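Long-range contact in Co-type Nitrile Hydratase beta subunit (Pseudomonas putida, PDB 3QYH), which probably forms, with its partner alpha subunit, the cobalt-dependent enzyme that hydrates nitriles to the corresponding amides: residues M1-G9 against H53-L64. Sequence-based numbering, arbitrary orientation.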
# COMPACT_ATOMS: atom_id res chain seq x y z
N MET B 1 -12.99 10.52 -6.40
CA MET B 1 -13.78 11.11 -5.32
C MET B 1 -12.93 12.04 -4.48
O MET B 1 -11.91 11.61 -3.93
CB MET B 1 -14.38 10.02 -4.41
CG MET B 1 -15.15 10.63 -3.24
SD MET B 1 -15.74 9.39 -2.12
CE MET B 1 -16.47 10.43 -0.83
N ASN B 2 -13.32 13.31 -4.38
CA ASN B 2 -12.52 14.28 -3.63
C ASN B 2 -12.78 14.18 -2.14
O ASN B 2 -13.32 15.11 -1.53
CB ASN B 2 -12.78 15.70 -4.11
CG ASN B 2 -12.36 15.92 -5.55
OD1 ASN B 2 -11.68 15.08 -6.15
ND2 ASN B 2 -12.74 17.06 -6.11
N GLY B 3 -12.42 13.04 -1.56
CA GLY B 3 -12.80 12.75 -0.19
C GLY B 3 -11.63 12.92 0.75
O GLY B 3 -10.52 13.23 0.33
N ILE B 4 -11.89 12.70 2.04
CA ILE B 4 -10.90 12.88 3.09
C ILE B 4 -9.71 11.89 2.98
O ILE B 4 -8.65 12.16 3.53
CB ILE B 4 -11.59 12.72 4.46
CG1 ILE B 4 -10.66 13.16 5.60
CG2 ILE B 4 -12.03 11.30 4.67
CD1 ILE B 4 -10.55 14.62 5.73
N HIS B 5 -9.89 10.78 2.27
CA HIS B 5 -8.81 9.78 2.05
C HIS B 5 -7.70 10.34 1.16
O HIS B 5 -6.59 9.82 1.15
CB HIS B 5 -9.36 8.52 1.35
CG HIS B 5 -9.58 8.70 -0.11
ND1 HIS B 5 -10.72 9.28 -0.63
CD2 HIS B 5 -8.80 8.39 -1.18
CE1 HIS B 5 -10.63 9.33 -1.95
NE2 HIS B 5 -9.48 8.80 -2.31
N ASP B 6 -8.02 11.34 0.35
CA ASP B 6 -7.03 11.91 -0.57
C ASP B 6 -6.19 12.93 0.22
O ASP B 6 -6.44 14.14 0.16
CB ASP B 6 -7.74 12.53 -1.78
CG ASP B 6 -6.79 12.98 -2.88
OD1 ASP B 6 -5.57 13.11 -2.62
OD2 ASP B 6 -7.27 13.25 -4.02
N THR B 7 -5.20 12.43 0.96
CA THR B 7 -4.53 13.22 1.99
C THR B 7 -3.38 14.10 1.51
O THR B 7 -2.97 15.02 2.21
CB THR B 7 -3.93 12.33 3.10
OG1 THR B 7 -2.91 11.49 2.53
CG2 THR B 7 -5.01 11.48 3.77
N GLY B 8 -2.82 13.79 0.34
CA GLY B 8 -1.55 14.39 -0.05
C GLY B 8 -1.60 15.91 -0.06
O GLY B 8 -2.48 16.51 -0.71
N GLY B 9 -0.70 16.53 0.69
CA GLY B 9 -0.62 17.98 0.74
C GLY B 9 -1.45 18.64 1.84
O GLY B 9 -1.36 19.87 2.05
N HIS B 53 -12.95 1.82 -2.80
CA HIS B 53 -13.92 2.89 -2.94
C HIS B 53 -14.99 2.86 -1.85
O HIS B 53 -15.59 3.88 -1.53
CB HIS B 53 -14.57 2.87 -4.34
CG HIS B 53 -15.43 4.06 -4.62
ND1 HIS B 53 -14.98 5.36 -4.45
CD2 HIS B 53 -16.71 4.16 -5.05
CE1 HIS B 53 -15.95 6.20 -4.76
NE2 HIS B 53 -17.00 5.50 -5.14
N SER B 54 -15.23 1.68 -1.30
CA SER B 54 -16.12 1.55 -0.16
C SER B 54 -15.58 2.31 1.04
O SER B 54 -16.32 3.00 1.73
CB SER B 54 -16.34 0.06 0.19
OG SER B 54 -17.11 -0.05 1.36
N ILE B 55 -14.27 2.19 1.28
CA ILE B 55 -13.62 2.94 2.36
C ILE B 55 -13.70 4.44 2.08
O ILE B 55 -14.00 5.23 2.98
CB ILE B 55 -12.15 2.51 2.51
CG1 ILE B 55 -12.07 1.11 3.11
CG2 ILE B 55 -11.37 3.50 3.40
CD1 ILE B 55 -10.65 0.51 3.10
N GLU B 56 -13.48 4.82 0.82
CA GLU B 56 -13.53 6.23 0.40
C GLU B 56 -14.89 6.87 0.69
O GLU B 56 -15.00 8.08 0.93
CB GLU B 56 -13.19 6.34 -1.10
CG GLU B 56 -11.71 6.03 -1.38
CD GLU B 56 -11.38 5.85 -2.86
OE1 GLU B 56 -12.27 6.05 -3.72
OE2 GLU B 56 -10.22 5.49 -3.16
N ARG B 57 -15.93 6.04 0.69
CA ARG B 57 -17.30 6.51 0.84
C ARG B 57 -17.80 6.53 2.28
O ARG B 57 -18.95 6.86 2.53
CB ARG B 57 -18.24 5.66 -0.02
CG ARG B 57 -18.06 5.92 -1.52
CD ARG B 57 -19.08 5.13 -2.36
NE ARG B 57 -18.85 3.68 -2.38
CZ ARG B 57 -19.69 2.77 -1.88
NH1 ARG B 57 -20.86 3.14 -1.30
NH2 ARG B 57 -19.40 1.48 -1.98
N MET B 58 -16.96 6.16 3.24
CA MET B 58 -17.43 6.21 4.61
C MET B 58 -17.46 7.66 5.12
O MET B 58 -16.88 8.55 4.51
CB MET B 58 -16.64 5.23 5.51
CG MET B 58 -15.23 5.58 5.82
SD MET B 58 -14.38 4.11 6.48
CE MET B 58 -14.98 4.04 8.16
N GLY B 59 -18.21 7.93 6.18
CA GLY B 59 -18.30 9.30 6.67
C GLY B 59 -16.90 9.81 7.00
O GLY B 59 -16.10 9.06 7.55
N PRO B 60 -16.60 11.08 6.66
CA PRO B 60 -15.25 11.62 6.87
C PRO B 60 -14.80 11.55 8.32
O PRO B 60 -13.64 11.20 8.56
CB PRO B 60 -15.37 13.10 6.46
CG PRO B 60 -16.72 13.30 5.91
CD PRO B 60 -17.48 11.99 5.92
N ALA B 61 -15.66 11.88 9.28
CA ALA B 61 -15.24 11.79 10.67
C ALA B 61 -14.97 10.33 11.05
O ALA B 61 -14.04 10.02 11.79
CB ALA B 61 -16.29 12.41 11.60
N HIS B 62 -15.81 9.43 10.54
CA HIS B 62 -15.63 8.00 10.81
C HIS B 62 -14.26 7.54 10.30
O HIS B 62 -13.53 6.83 11.00
CB HIS B 62 -16.73 7.19 10.12
CG HIS B 62 -18.10 7.39 10.69
ND1 HIS B 62 -19.23 7.91 10.14
CD2 HIS B 62 -18.44 7.00 11.96
CE1 HIS B 62 -20.21 7.84 11.10
NE2 HIS B 62 -19.71 7.29 12.19
N TYR B 63 -13.93 7.93 9.08
CA TYR B 63 -12.64 7.61 8.46
C TYR B 63 -11.49 8.11 9.32
O TYR B 63 -10.52 7.38 9.55
CB TYR B 63 -12.55 8.22 7.05
CG TYR B 63 -11.25 7.92 6.30
CD1 TYR B 63 -10.15 8.79 6.35
CD2 TYR B 63 -11.14 6.77 5.52
CE1 TYR B 63 -8.97 8.51 5.65
CE2 TYR B 63 -9.96 6.48 4.81
CZ TYR B 63 -8.88 7.34 4.89
OH TYR B 63 -7.73 7.04 4.18
N LEU B 64 -11.59 9.33 9.81
CA LEU B 64 -10.52 9.90 10.64
C LEU B 64 -10.40 9.20 11.98
O LEU B 64 -9.31 8.86 12.40
CB LEU B 64 -10.71 11.41 10.83
CG LEU B 64 -10.46 12.25 9.57
CD1 LEU B 64 -10.90 13.69 9.77
CD2 LEU B 64 -9.01 12.19 9.14
O HOH W 1 -11.46 8.03 -5.50
O HOH W 2 -12.83 9.71 1.19
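H5 lies against the side chain of E56 like one plate on another. The CG methylene of E56 sits over the middle of the imidazole, 3.4 Å from the centroid of the H5 ring in a CH-pi contact, and the carboxylate continues across the same face with its plane 12° from that of the ring. CB of D6 backs the opposite face. With chi1 at 78°, CG of H5 stands between its backbone N and carbonyl carbon, which turns the ring towards helix 48-56. Beside this stack the extended M1 chain reaches past H53 to the helix end, where its CE methyl comes 3.3 Å from the carbonyl O of E56. Farther along the loop, I4 is the bump that packs against the first turn of helix 60-65: its CG2 sits in the notch between P60 and Y63, 3.6 Å from CD1 of Y63, while CG1 leans on CD2 of L64. The backbone N of H5 lies over a face of the Y63 ring, whose hydroxyl is hydrogen-bonded to a basic side chain of the partner protein chain.

No direct hydrogen bond joins the two segments; water does. One water accepts from N of M1 and donates to OE1 of E56; another, in the plane of the H5 ring, lies 2.8 Å from ND1 of H5 and donates to O of E56. OE1 also takes a nearly straight bond (174°) from ND1 of H53, and another from H147. An alanine in place of E56 would probably leave one face of the H5 imidazole uncovered and H53 without its carboxylate mate. The chemistry implies a partly buried, water-bridged joint flanked by apolar packing at I4, its carboxylate gripped at OE1 and so probably held flat against H5.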